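Local coordinates for outer membrane protein Omp121 (Bacteroides thetaiotaomicron, PDB 5FQ8) that probably takes up nutrients such as peptides across the outer membrane, as a calcium-binding member of the TonB-dependent receptor family, at residues E519-M524 against D597-M602; R545-S550 against F559-I564; D673-S678 against M692-I697; T742-L747 against D959-Y964. All blocks are in the same frame, centred on the assembly; numbering follows the deposited sequence.

Interactions 1, 2 and 3 belong to the barrel wall and the chain folded against it; interaction 4 lies nearer the molecule's centre, about 13 Å from it. Interactions 1 and 2 sit on neighbouring strands, their centres about 15 Å apart, and meet at Asp597 OD2 and Ser549 OG, a probable hydrogen bond modelled doubtfully short. Interaction 1 reaches interaction 3 by apolar contact, Ala598 CB to Ile676 CB at 3.5 Å. Interaction 3 touches interaction 4 through Phe677 CE2 and Thr742 OG1, 3.8 Å apart. None forms part of the calcium, magnesium or KR0 sites. A KR0 lipid is about 8 Å from the Leu523 side chain, and Thr743, in interaction 4, packs on a bound peptide's backbone.

Interaction 1 of 4, residues E519-M524 against D597-M602; sequences ELRRLM and DADVYM
Arg521 meets Asp597 because the arginine's CG stands between its own backbone N and carbonyl carbon (chi1 59°) and its chain then bends before NE, carrying the guanidinium over to residues 597-602. Asp597 comes from the opposite direction, and its OD1 lies at the guanidinium edge, 2.8 Å from Arg521 NH2, in a salt bridge whose two flat groups are turned 44° against each other. A water accepts from Arg521 NE at 2.7 Å and donates weakly to Asp597 OD2, the oxygen that is also hydrogen-bonded to Ser549 OG. The contact joins a barrel strand of this TonB-dependent receptor to a loop: strand 513-534 supplies the arginine, and the loop after strand 582-596 the acid. Nearer the strand backbone, the two methyls of Val600 divide the work. CG1 presses on Arg521 CB at 3.6 Å, while CG2 lies against the carboxylate end of Glu519, 3.4 Å from its OE1. Val600 is itself steadied by Asp599, whose OD1 uses its anti lone pair to accept from Val600 N at 2.7 Å. Next along the loop, the hydroxyl of Tyr601 reaches the strand backbone: Leu520 N donates to Tyr601 OH at 3.0 Å, a bent bond of 137°. A second water, in the plane of the tyrosine ring, is 2.8 Å from that OH and donates weakly to Leu520 O. Leu520 and Tyr601 both pack as well on apolar side chains of another protein chain.

Interaction 2 of 4, residues R545-S550 against F559-I564; sequences RNDWSS and FFYPGI
Phe559 pairs with Asp547 in the hydrogen-bonded register, its carbonyl O accepting from Asp547 N at 3.0 Å in a nearly straight bond of 170° and its own N donating back to Asp547 O. A chi1 of 52° tips the Phe559 ring over the partner strand: Asp547 CB lies over one face, 3.9 Å from the ring centroid, while Ser549 CB comes to the ring edge. The next residue, Phe560, turns to the other face of the sheet with Asn546, its non-hydrogen-bonded partner. The asparagine side chain crosses that of Phe560 at about a right angle, with amide and ring planes 27° apart and OD1 toward Phe560 CB; its ND2 is held by Ser558 OG. These two strands, 538-549 and 558-569, form an antiparallel hairpin, the repeating unit from which such outer-membrane barrels are built. At Tyr561 the register returns to a hydrogen-bonded pair, and Tyr561 N donates to Arg545 O at 3.0 Å. The two side chains run alongside each other in the same direction, with Arg545 CB over the tyrosine face, 4.2 Å from the centroid. Tyr561 OH points to Asp547 OD2 at the ring edge, in a hydrogen bond modelled so short that its length is doubtful. Asp547 OD1 turns its syn lone pair to Arg545 NE, 2.6 Å away and in the guanidinium plane. Without the guanidinium, as with an alanine here, the buried Asp547 carboxylate would probably lose its countercharge and the Tyr561 hydroxyl the arginine chain packed alongside it. Farther out, Arg545 NH2 bonds to Asn481 OD1, and NH1 reaches Ala151 O weakly.

Interaction 3 of 4, residues D673-S678 against M692-I697; sequences DKQIFS and MNLGKI
Phe677 and Met692 exchange two backbone hydrogen bonds, each of 3.2 Å between N and O. Two residues on, Leu694 N donates to Gln675 O at 2.9 Å. The leucine side chain folds back over that carbonyl and places CG 3.7 Å from Phe677 CB, its CD1 reaching the phenylalanine ring. On the other face, Asn693 ND2 gives a hydrogen to Lys674 O at 3.0 Å, arriving from above the carbonyl plane (37° out of it), while its CB rests beside Lys674 CB. Toward the open end of the pair, Asp673 crosses the aliphatic part of Lys696 at a slant, Asp673 OD1 3.3 Å from Lys696 CG, and its OD2 is engaged by Lys674 NZ in a salt bridge of 2.9 Å. A water bridges the two segments, donating to Gly695 O at 2.6 Å and accepting weakly from both Gln675 N and NE2. Gln675 NE2 has its main partner in Ser92 O. Asn693 OD1 is fixed in turn by Ser641 N, which sets the amide that grips Lys674. Lys674, with positive phi, interrupts strand 661-680, and past it the backbone of Ile697 bonds to Thr672. Strand 661-680 thus pairs with 689-693 on one side of this kink and with 697-712 on the other, a beta hairpin of the TonB-dependent receptor barrel, its long strand interrupted at Lys674.

Interaction 4 of 4, residues T742-L747 against D959-Y964; sequences TTIYGL and DLEGNY
Ile744 and Leu960 interlock at about a right angle: the CD2 methyl of Leu960 sits in the fork between CD1 and CG2 of Ile744, 3.6 Å from the first and 3.7 Å from the second. Beside them the extended chain of Glu961 lays its CG against Ile744 O, with its aliphatic carbon alongside that carbonyl oxygen. A second bump is Tyr745. Its CG is anti to its own backbone N (chi1 -168°), and the ring drives its edge at Tyr964 in a T-shaped stack, with CD2 of Tyr745 over the face near CG of Tyr964 at 3.7 Å. The centroids are 5.2 Å apart and the planes 71° to each other. The Tyr964 ring continues past Tyr745 O to the Gly746 backbone, Tyr964 CE2 3.9 Å from Gly746 CA. Leu747 then borders the end of the ring, its CG 3.4 Å from Tyr964 OH, a hydroxyl whose hydrogen bond is made to Thr751 O. A serine at Tyr964 would probably open a gap under the Tyr745 edge, leave Leu747 without its neighbour and deprive Thr751 O of its hydrogen bond. Tyr745 also meets the ring of Phe956, and Leu960 packs on Val91. Residues 961-964 make a short 3-10 turn, with Asn963 N bonded to Leu960 O, which brings Leu960, Glu961 and Tyr964 to the strand. Ile744 and Tyr745 both face Met753 of strand 752-756, a classic beta bulge, and it is the side chains of this bulge that pack against the 3-10 turn.

Interaction 1 of 4, residues E519-M524 against D597-M602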
loop_
_atom_site.group_PDB
_atom_site.type_symbol
_atom_site.label_atom_id
_atom_site.label_comp_id
_atom_site.label_asym_id
_atom_site.label_seq_id
_atom_site.Cartn_x
_atom_site.Cartn_y
_atom_site.Cartn_z
ATOM N N GLU B 519 17.995 -1.356 7.464
ATOM C CA GLU B 519 19.137 -0.997 8.299
ATOM C C GLU B 519 20.299 -1.945 8.051
ATOM O O GLU B 519 20.105 -3.111 7.722
ATOM C CB GLU B 519 18.820 -1.050 9.784
ATOM C CG GLU B 519 17.533 -0.449 10.199
ATOM C CD GLU B 519 17.281 -0.681 11.641
ATOM O OE1 GLU B 519 17.920 -1.594 12.177
ATOM O OE2 GLU B 519 16.475 0.044 12.248
ATOM N N LEU B 520 21.513 -1.446 8.263
ATOM C CA LEU B 520 22.714 -2.250 8.083
ATOM C C LEU B 520 23.789 -1.767 9.038
ATOM O O LEU B 520 24.015 -0.566 9.163
ATOM C CB LEU B 520 23.210 -2.165 6.650
ATOM C CG LEU B 520 24.444 -2.961 6.274
ATOM C CD1 LEU B 520 24.111 -4.410 6.326
ATOM C CD2 LEU B 520 24.889 -2.592 4.888
ATOM N N ARG B 521 24.446 -2.698 9.707
ATOM C CA ARG B 521 25.469 -2.360 10.682
ATOM C C ARG B 521 26.569 -3.394 10.620
ATOM O O ARG B 521 26.313 -4.571 10.385
ATOM C CB ARG B 521 24.904 -2.309 12.091
ATOM C CG ARG B 521 24.281 -3.603 12.526
ATOM C CD ARG B 521 23.583 -3.483 13.857
ATOM N NE ARG B 521 24.485 -3.033 14.899
ATOM C CZ ARG B 521 24.074 -2.548 16.057
ATOM N NH1 ARG B 521 22.779 -2.464 16.300
ATOM N NH2 ARG B 521 24.955 -2.147 16.959
ATOM N N ARG B 522 27.791 -2.946 10.830
ATOM C CA ARG B 522 28.943 -3.824 10.750
ATOM C C ARG B 522 29.833 -3.622 11.962
ATOM O O ARG B 522 29.864 -2.549 12.565
ATOM C CB ARG B 522 29.731 -3.591 9.472
ATOM C CG ARG B 522 29.019 -4.083 8.239
ATOM C CD ARG B 522 29.871 -3.962 6.993
ATOM N NE ARG B 522 29.169 -4.528 5.850
ATOM C CZ ARG B 522 28.860 -3.864 4.745
ATOM N NH1 ARG B 522 29.215 -2.601 4.607
ATOM N NH2 ARG B 522 28.211 -4.481 3.775
ATOM N N LEU B 523 30.549 -4.679 12.315
ATOM C CA LEU B 523 31.455 -4.649 13.448
ATOM C C LEU B 523 32.616 -5.575 13.159
ATOM O O LEU B 523 32.437 -6.644 12.578
ATOM C CB LEU B 523 30.748 -5.080 14.729
ATOM C CG LEU B 523 31.594 -5.155 15.996
ATOM C CD1 LEU B 523 31.628 -3.824 16.687
ATOM C CD2 LEU B 523 31.031 -6.187 16.907
ATOM N N MET B 524 33.799 -5.160 13.549
ATOM C CA MET B 524 34.952 -6.037 13.521
ATOM C C MET B 524 35.676 -5.924 14.849
ATOM O O MET B 524 35.689 -4.861 15.475
ATOM C CB MET B 524 35.888 -5.693 12.382
ATOM C CG MET B 524 35.327 -6.006 11.029
ATOM S SD MET B 524 36.481 -5.564 9.743
ATOM C CE MET B 524 36.394 -3.801 9.823
ATOM N N ASP B 597 28.245 -0.557 21.413
ATOM C CA ASP B 597 27.992 0.520 20.480
ATOM C C ASP B 597 26.529 0.928 20.566
ATOM O O ASP B 597 25.807 0.543 21.480
ATOM C CB ASP B 597 28.387 0.092 19.067
ATOM C CG ASP B 597 27.774 -1.232 18.651
ATOM O OD1 ASP B 597 26.682 -1.587 19.129
ATOM O OD2 ASP B 597 28.390 -1.928 17.831
ATOM N N ALA B 598 26.075 1.694 19.591
ATOM C CA ALA B 598 24.715 2.194 19.586
ATOM C C ALA B 598 23.903 1.532 18.487
ATOM O O ALA B 598 24.417 0.788 17.657
ATOM C CB ALA B 598 24.714 3.709 19.416
ATOM N N ASP B 599 22.606 1.805 18.512
ATOM C CA ASP B 599 21.711 1.394 17.451
ATOM C C ASP B 599 22.060 2.140 16.161
ATOM O O ASP B 599 22.823 3.107 16.161
ATOM C CB ASP B 599 20.269 1.655 17.875
ATOM C CG ASP B 599 19.298 0.685 17.264
ATOM O OD1 ASP B 599 19.536 0.260 16.114
ATOM O OD2 ASP B 599 18.298 0.353 17.937
ATOM N N VAL B 600 21.502 1.682 15.043
ATOM C CA VAL B 600 21.927 2.238 13.765
ATOM C C VAL B 600 21.457 3.678 13.616
ATOM O O VAL B 600 20.391 4.069 14.114
ATOM C CB VAL B 600 21.432 1.399 12.577
ATOM C CG1 VAL B 600 22.304 0.208 12.402
ATOM C CG2 VAL B 600 20.001 1.000 12.774
ATOM N N TYR B 601 22.265 4.473 12.915
ATOM C CA TYR B 601 21.851 5.782 12.440
ATOM C C TYR B 601 21.375 6.658 13.598
ATOM O O TYR B 601 20.197 6.958 13.747
ATOM C CB TYR B 601 20.741 5.633 11.397
ATOM C CG TYR B 601 20.927 4.524 10.399
ATOM C CD1 TYR B 601 22.137 4.325 9.768
ATOM C CD2 TYR B 601 19.876 3.685 10.081
ATOM C CE1 TYR B 601 22.287 3.322 8.854
ATOM C CE2 TYR B 601 20.018 2.686 9.172
ATOM C CZ TYR B 601 21.220 2.501 8.562
ATOM O OH TYR B 601 21.363 1.488 7.650
ATOM N N MET B 602 22.332 7.042 14.426
ATOM C CA MET B 602 22.065 7.933 15.540
ATOM C C MET B 602 23.022 9.102 15.579
ATOM O O MET B 602 22.965 9.895 16.518
ATOM C CB MET B 602 22.120 7.162 16.866
ATOM C CG MET B 602 21.062 6.074 16.958
ATOM S SD MET B 602 21.020 5.175 18.497
ATOM C CE MET B 602 20.289 6.348 19.614
HETATM O O HOH W 1 23.806 1.431 6.335
HETATM O O HOH W 2 27.079 -3.770 15.371
#

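Interaction 2 of 4, residues R545-S550 against F559-I564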
loop_
_atom_site.group_PDB
_atom_site.type_symbol
_atom_site.label_atom_id
_atom_site.label_comp_id
_atom_site.label_asym_id
_atom_site.label_seq_id
_atom_site.Cartn_x
_atom_site.Cartn_y
_atom_site.Cartn_z
ATOM N N ARG B 545 39.517 -7.483 24.352
ATOM C CA ARG B 545 38.910 -7.382 23.037
ATOM C C ARG B 545 38.809 -5.927 22.633
ATOM O O ARG B 545 38.401 -5.084 23.430
ATOM C CB ARG B 545 37.521 -8.017 22.998
ATOM C CG ARG B 545 36.843 -7.841 21.664
ATOM C CD ARG B 545 35.671 -8.776 21.468
ATOM N NE ARG B 545 35.049 -8.524 20.177
ATOM C CZ ARG B 545 34.231 -9.360 19.559
ATOM N NH1 ARG B 545 33.927 -10.511 20.112
ATOM N NH2 ARG B 545 33.727 -9.040 18.385
ATOM N N ASN B 546 39.175 -5.638 21.394
ATOM C CA ASN B 546 38.945 -4.327 20.810
ATOM C C ASN B 546 38.021 -4.478 19.616
ATOM O O ASN B 546 38.220 -5.361 18.780
ATOM C CB ASN B 546 40.246 -3.648 20.395
ATOM C CG ASN B 546 40.068 -2.158 20.176
ATOM O OD1 ASN B 546 40.269 -1.357 21.092
ATOM N ND2 ASN B 546 39.661 -1.782 18.968
ATOM N N ASP B 547 37.015 -3.621 19.546
ATOM C CA ASP B 547 36.013 -3.666 18.502
ATOM C C ASP B 547 36.038 -2.366 17.720
ATOM O O ASP B 547 36.473 -1.330 18.214
ATOM C CB ASP B 547 34.617 -3.880 19.078
ATOM C CG ASP B 547 34.417 -5.259 19.594
ATOM O OD1 ASP B 547 35.189 -6.140 19.193
ATOM O OD2 ASP B 547 33.488 -5.465 20.395
ATOM N N TRP B 548 35.580 -2.438 16.479
ATOM C CA TRP B 548 35.359 -1.265 15.647
ATOM C C TRP B 548 33.938 -1.351 15.131
ATOM O O TRP B 548 33.595 -2.295 14.420
ATOM C CB TRP B 548 36.344 -1.210 14.487
ATOM C CG TRP B 548 37.758 -0.953 14.846
ATOM C CD1 TRP B 548 38.402 0.233 14.796
ATOM C CD2 TRP B 548 38.731 -1.917 15.252
ATOM N NE1 TRP B 548 39.711 0.085 15.162
ATOM C CE2 TRP B 548 39.939 -1.232 15.446
ATOM C CE3 TRP B 548 38.695 -3.294 15.483
ATOM C CZ2 TRP B 548 41.099 -1.871 15.863
ATOM C CZ3 TRP B 548 39.847 -3.924 15.895
ATOM C CH2 TRP B 548 41.029 -3.214 16.085
ATOM N N SER B 549 33.109 -0.392 15.499
ATOM C CA SER B 549 31.687 -0.475 15.219
ATOM C C SER B 549 31.277 0.543 14.168
ATOM O O SER B 549 31.767 1.677 14.151
ATOM C CB SER B 549 30.869 -0.257 16.477
ATOM O OG SER B 549 29.505 -0.481 16.206
ATOM N N SER B 550 30.362 0.135 13.299
ATOM C CA SER B 550 29.848 1.073 12.320
ATOM C C SER B 550 28.864 2.066 12.921
ATOM O O SER B 550 28.649 3.126 12.333
ATOM C CB SER B 550 29.192 0.326 11.170
ATOM O OG SER B 550 27.814 0.192 11.405
ATOM N N PHE B 559 36.524 0.762 20.530
ATOM C CA PHE B 559 36.473 0.642 21.981
ATOM C C PHE B 559 37.139 -0.647 22.436
ATOM O O PHE B 559 37.029 -1.683 21.783
ATOM C CB PHE B 559 35.040 0.711 22.522
ATOM C CG PHE B 559 34.076 -0.236 21.865
ATOM C CD1 PHE B 559 33.412 0.124 20.724
ATOM C CD2 PHE B 559 33.793 -1.458 22.429
ATOM C CE1 PHE B 559 32.518 -0.718 20.147
ATOM C CE2 PHE B 559 32.897 -2.302 21.856
ATOM C CZ PHE B 559 32.259 -1.937 20.717
ATOM N N PHE B 560 37.823 -0.567 23.571
ATOM C CA PHE B 560 38.572 -1.677 24.135
ATOM C C PHE B 560 38.031 -2.010 25.512
ATOM O O PHE B 560 37.780 -1.115 26.315
ATOM C CB PHE B 560 40.046 -1.318 24.225
ATOM C CG PHE B 560 40.850 -2.229 25.100
ATOM C CD1 PHE B 560 41.434 -3.364 24.585
ATOM C CD2 PHE B 560 41.047 -1.933 26.431
ATOM C CE1 PHE B 560 42.170 -4.182 25.379
ATOM C CE2 PHE B 560 41.786 -2.751 27.228
ATOM C CZ PHE B 560 42.350 -3.874 26.705
ATOM N N TYR B 561 37.876 -3.298 25.797
ATOM C CA TYR B 561 37.399 -3.718 27.110
ATOM C C TYR B 561 38.103 -4.972 27.622
ATOM O O TYR B 561 38.043 -6.029 26.986
ATOM C CB TYR B 561 35.888 -3.949 27.096
ATOM C CG TYR B 561 35.327 -4.682 25.901
ATOM C CD1 TYR B 561 35.185 -4.048 24.683
ATOM C CD2 TYR B 561 34.893 -5.990 26.000
ATOM C CE1 TYR B 561 34.663 -4.689 23.600
ATOM C CE2 TYR B 561 34.359 -6.637 24.912
ATOM C CZ TYR B 561 34.247 -5.969 23.714
ATOM O OH TYR B 561 33.722 -6.570 22.610
ATOM N N PRO B 562 38.759 -4.896 28.771
ATOM C CA PRO B 562 39.447 -6.067 29.310
ATOM C C PRO B 562 38.694 -6.722 30.441
ATOM O O PRO B 562 37.649 -6.237 30.875
ATOM C CB PRO B 562 40.764 -5.479 29.809
ATOM C CG PRO B 562 40.429 -4.046 30.161
ATOM C CD PRO B 562 39.110 -3.687 29.526
ATOM N N GLY B 563 39.239 -7.825 30.936
ATOM C CA GLY B 563 38.641 -8.535 32.051
ATOM C C GLY B 563 39.621 -9.485 32.700
ATOM O O GLY B 563 40.655 -9.832 32.127
ATOM N N ILE B 564 39.281 -9.908 33.908
ATOM C CA ILE B 564 40.089 -10.869 34.644
ATOM C C ILE B 564 39.163 -11.677 35.538
ATOM O O ILE B 564 38.249 -11.128 36.155
ATOM C CB ILE B 564 41.198 -10.157 35.444
ATOM C CG1 ILE B 564 42.122 -11.171 36.099
ATOM C CG2 ILE B 564 40.609 -9.224 36.474
ATOM C CD1 ILE B 564 43.296 -10.560 36.830
#

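Interaction 3 of 4, residues D673-S678 against M692-I697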
loop_
_atom_site.group_PDB
_atom_site.type_symbol
_atom_site.label_atom_id
_atom_site.label_comp_id
_atom_site.label_asym_id
_atom_site.label_seq_id
_atom_site.Cartn_x
_atom_site.Cartn_y
_atom_site.Cartn_z
ATOM N N ASP B 673 27.438 2.018 31.678
ATOM C CA ASP B 673 27.688 3.445 31.541
ATOM C C ASP B 673 27.710 3.865 30.078
ATOM O O ASP B 673 27.944 3.059 29.181
ATOM C CB ASP B 673 29.015 3.835 32.189
ATOM C CG ASP B 673 29.065 5.292 32.561
ATOM O OD1 ASP B 673 27.996 5.887 32.756
ATOM O OD2 ASP B 673 30.169 5.847 32.668
ATOM N N LYS B 674 27.483 5.151 29.855
ATOM C CA LYS B 674 27.564 5.781 28.538
ATOM C C LYS B 674 26.717 5.069 27.488
ATOM O O LYS B 674 27.031 5.113 26.304
ATOM C CB LYS B 674 29.012 5.883 28.049
ATOM C CG LYS B 674 30.005 6.421 29.058
ATOM C CD LYS B 674 29.576 7.748 29.640
ATOM C CE LYS B 674 30.756 8.496 30.261
ATOM N NZ LYS B 674 31.740 7.570 30.888
ATOM N N GLN B 675 25.640 4.413 27.890
ATOM C CA GLN B 675 24.754 3.794 26.918
ATOM C C GLN B 675 24.092 4.859 26.055
ATOM O O GLN B 675 23.487 5.803 26.568
ATOM C CB GLN B 675 23.723 2.945 27.656
ATOM C CG GLN B 675 22.290 3.084 27.235
ATOM C CD GLN B 675 21.360 2.480 28.254
ATOM O OE1 GLN B 675 20.167 2.365 28.037
ATOM N NE2 GLN B 675 21.914 2.080 29.374
ATOM N N ILE B 676 24.224 4.717 24.738
ATOM C CA ILE B 676 23.636 5.676 23.810
ATOM C C ILE B 676 22.130 5.485 23.757
ATOM O O ILE B 676 21.634 4.380 23.541
ATOM C CB ILE B 676 24.248 5.528 22.415
ATOM C CG1 ILE B 676 25.686 6.001 22.393
ATOM C CG2 ILE B 676 23.483 6.340 21.452
ATOM C CD1 ILE B 676 26.667 4.905 22.404
ATOM N N PHE B 677 21.397 6.576 23.906
ATOM C CA PHE B 677 19.959 6.496 24.071
ATOM C C PHE B 677 19.343 7.792 23.581
ATOM O O PHE B 677 19.946 8.855 23.719
ATOM C CB PHE B 677 19.624 6.235 25.545
ATOM C CG PHE B 677 18.175 6.308 25.864
ATOM C CD1 PHE B 677 17.330 5.287 25.525
ATOM C CD2 PHE B 677 17.668 7.384 26.535
ATOM C CE1 PHE B 677 16.006 5.340 25.827
ATOM C CE2 PHE B 677 16.337 7.450 26.840
ATOM C CZ PHE B 677 15.498 6.414 26.483
ATOM N N SER B 678 18.157 7.696 22.986
ATOM C CA SER B 678 17.442 8.879 22.506
ATOM C C SER B 678 16.717 9.492 23.686
ATOM O O SER B 678 15.560 9.184 23.964
ATOM C CB SER B 678 16.490 8.511 21.382
ATOM O OG SER B 678 17.192 8.349 20.161
ATOM N N MET B 692 22.390 10.831 23.318
ATOM C CA MET B 692 23.622 11.077 24.046
ATOM C C MET B 692 23.932 9.891 24.935
ATOM O O MET B 692 23.108 8.998 25.117
ATOM C CB MET B 692 23.540 12.373 24.850
ATOM C CG MET B 692 22.265 12.569 25.633
ATOM S SD MET B 692 21.891 14.307 25.908
ATOM C CE MET B 692 23.509 15.014 25.984
ATOM N N ASN B 693 25.155 9.882 25.452
ATOM C CA ASN B 693 25.585 8.849 26.384
ATOM C C ASN B 693 24.936 9.056 27.740
ATOM O O ASN B 693 25.072 10.121 28.341
ATOM C CB ASN B 693 27.100 8.888 26.533
ATOM C CG ASN B 693 27.811 8.725 25.220
ATOM O OD1 ASN B 693 28.419 9.652 24.723
ATOM N ND2 ASN B 693 27.737 7.540 24.649
ATOM N N LEU B 694 24.256 8.033 28.240
ATOM C CA LEU B 694 23.575 8.164 29.516
ATOM C C LEU B 694 24.546 7.988 30.676
ATOM O O LEU B 694 25.758 7.841 30.511
ATOM C CB LEU B 694 22.447 7.151 29.638
ATOM C CG LEU B 694 21.245 7.258 28.725
ATOM C CD1 LEU B 694 20.136 6.394 29.241
ATOM C CD2 LEU B 694 20.791 8.677 28.625
ATOM N N GLY B 695 23.995 8.010 31.871
ATOM C CA GLY B 695 24.747 7.672 33.056
ATOM C C GLY B 695 24.772 6.177 33.295
ATOM O O GLY B 695 24.509 5.366 32.407
ATOM N N LYS B 696 25.089 5.817 34.528
ATOM C CA LYS B 696 25.185 4.424 34.932
ATOM C C LYS B 696 23.821 3.870 35.308
ATOM O O LYS B 696 23.090 4.469 36.097
ATOM C CB LYS B 696 26.143 4.286 36.112
ATOM C CG LYS B 696 27.557 4.700 35.800
ATOM C CD LYS B 696 28.411 4.816 37.039
ATOM C CE LYS B 696 29.778 5.262 36.651
ATOM N NZ LYS B 696 30.749 5.083 37.723
ATOM N N ILE B 697 23.486 2.735 34.735
ATOM C CA ILE B 697 22.384 1.914 35.196
ATOM C C ILE B 697 22.983 0.765 35.991
ATOM O O ILE B 697 23.741 -0.045 35.451
ATOM C CB ILE B 697 21.542 1.400 34.025
ATOM C CG1 ILE B 697 21.179 2.551 33.111
ATOM C CG2 ILE B 697 20.281 0.737 34.535
ATOM C CD1 ILE B 697 19.987 3.264 33.574
HETATM O O HOH W 3 23.813 3.624 30.584
#

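Interaction 4 of 4, residues T742-L747 against D959-Y964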
loop_
_atom_site.group_PDB
_atom_site.type_symbol
_atom_site.label_atom_id
_atom_site.label_comp_id
_atom_site.label_asym_id
_atom_site.label_seq_id
_atom_site.Cartn_x
_atom_site.Cartn_y
_atom_site.Cartn_z
ATOM N N THR B 742 12.816 10.486 31.852
ATOM C CA THR B 742 12.611 10.160 30.447
ATOM C C THR B 742 11.638 9.003 30.333
ATOM O O THR B 742 11.743 8.032 31.059
ATOM C CB THR B 742 13.928 9.829 29.745
ATOM O OG1 THR B 742 13.689 9.669 28.350
ATOM C CG2 THR B 742 14.541 8.574 30.275
ATOM N N THR B 743 10.688 9.120 29.428
ATOM C CA THR B 743 9.636 8.129 29.305
ATOM C C THR B 743 10.154 6.850 28.660
ATOM O O THR B 743 10.906 6.897 27.688
ATOM C CB THR B 743 8.496 8.682 28.466
ATOM O OG1 THR B 743 8.117 9.968 28.948
ATOM C CG2 THR B 743 7.318 7.775 28.536
ATOM N N ILE B 744 9.742 5.710 29.209
ATOM C CA ILE B 744 9.981 4.410 28.602
ATOM C C ILE B 744 8.744 3.894 27.882
ATOM O O ILE B 744 8.844 3.332 26.792
ATOM C CB ILE B 744 10.466 3.408 29.666
ATOM C CG1 ILE B 744 11.868 3.755 30.116
ATOM C CG2 ILE B 744 10.467 2.014 29.131
ATOM C CD1 ILE B 744 12.313 2.921 31.266
ATOM N N TYR B 745 7.582 4.081 28.485
ATOM C CA TYR B 745 6.305 3.858 27.836
ATOM C C TYR B 745 5.250 4.478 28.726
ATOM O O TYR B 745 5.447 4.570 29.935
ATOM C CB TYR B 745 6.022 2.373 27.596
ATOM C CG TYR B 745 4.862 2.195 26.690
ATOM C CD1 TYR B 745 5.035 2.203 25.316
ATOM C CD2 TYR B 745 3.582 2.079 27.194
ATOM C CE1 TYR B 745 3.980 2.078 24.478
ATOM C CE2 TYR B 745 2.517 1.951 26.354
ATOM C CZ TYR B 745 2.731 1.954 24.995
ATOM O OH TYR B 745 1.684 1.831 24.146
ATOM N N GLY B 746 4.147 4.927 28.130
ATOM C CA GLY B 746 3.156 5.642 28.919
ATOM C C GLY B 746 2.025 6.289 28.152
ATOM O O GLY B 746 2.237 6.807 27.064
ATOM N N LEU B 747 0.824 6.276 28.707
ATOM C CA LEU B 747 -0.322 6.897 28.065
ATOM C C LEU B 747 -0.303 8.411 28.240
ATOM O O LEU B 747 0.208 8.935 29.228
ATOM C CB LEU B 747 -1.609 6.334 28.642
ATOM C CG LEU B 747 -1.690 4.814 28.677
ATOM C CD1 LEU B 747 -2.925 4.386 29.424
ATOM C CD2 LEU B 747 -1.697 4.237 27.284
ATOM N N ASP B 959 10.637 -7.133 26.030
ATOM C CA ASP B 959 11.777 -6.505 26.672
ATOM C C ASP B 959 11.323 -5.442 27.660
ATOM O O ASP B 959 10.286 -5.597 28.312
ATOM C CB ASP B 959 12.726 -5.920 25.638
ATOM C CG ASP B 959 14.140 -5.884 26.131
ATOM O OD1 ASP B 959 14.416 -5.086 27.032
ATOM O OD2 ASP B 959 14.981 -6.662 25.656
ATOM N N LEU B 960 12.097 -4.367 27.786
ATOM C CA LEU B 960 11.825 -3.364 28.810
ATOM C C LEU B 960 10.440 -2.755 28.668
ATOM O O LEU B 960 9.686 -2.686 29.637
ATOM C CB LEU B 960 12.880 -2.273 28.763
ATOM C CG LEU B 960 12.562 -1.219 29.799
ATOM C CD1 LEU B 960 12.821 -1.816 31.123
ATOM C CD2 LEU B 960 13.449 -0.049 29.593
ATOM N N GLU B 961 10.080 -2.305 27.469
ATOM C CA GLU B 961 8.807 -1.612 27.335
ATOM C C GLU B 961 7.637 -2.516 27.656
ATOM O O GLU B 961 6.557 -2.016 27.958
ATOM C CB GLU B 961 8.641 -1.042 25.935
ATOM C CG GLU B 961 9.573 0.118 25.621
ATOM C CD GLU B 961 9.494 0.580 24.196
ATOM O OE1 GLU B 961 8.468 0.335 23.543
ATOM O OE2 GLU B 961 10.474 1.179 23.729
ATOM N N GLY B 962 7.831 -3.831 27.630
ATOM C CA GLY B 962 6.759 -4.726 28.008
ATOM C C GLY B 962 6.429 -4.670 29.485
ATOM O O GLY B 962 5.304 -4.987 29.890
ATOM N N ASN B 963 7.386 -4.252 30.306
ATOM C CA ASN B 963 7.166 -4.227 31.737
ATOM C C ASN B 963 6.112 -3.218 32.149
ATOM O O ASN B 963 5.674 -3.252 33.298
ATOM C CB ASN B 963 8.476 -3.938 32.460
ATOM C CG ASN B 963 9.353 -5.167 32.576
ATOM O OD1 ASN B 963 8.871 -6.256 32.843
ATOM N ND2 ASN B 963 10.647 -4.999 32.365
ATOM N N TYR B 964 5.677 -2.350 31.242
ATOM C CA TYR B 964 4.695 -1.342 31.595
ATOM C C TYR B 964 3.391 -1.973 32.041
ATOM O O TYR B 964 2.709 -1.442 32.926
ATOM C CB TYR B 964 4.460 -0.417 30.405
ATOM C CG TYR B 964 3.284 0.500 30.557
ATOM C CD1 TYR B 964 2.010 0.081 30.215
ATOM C CD2 TYR B 964 3.450 1.779 31.034
ATOM C CE1 TYR B 964 0.943 0.897 30.357
ATOM C CE2 TYR B 964 2.384 2.611 31.175
ATOM C CZ TYR B 964 1.131 2.165 30.832
ATOM O OH TYR B 964 0.045 2.979 30.970
#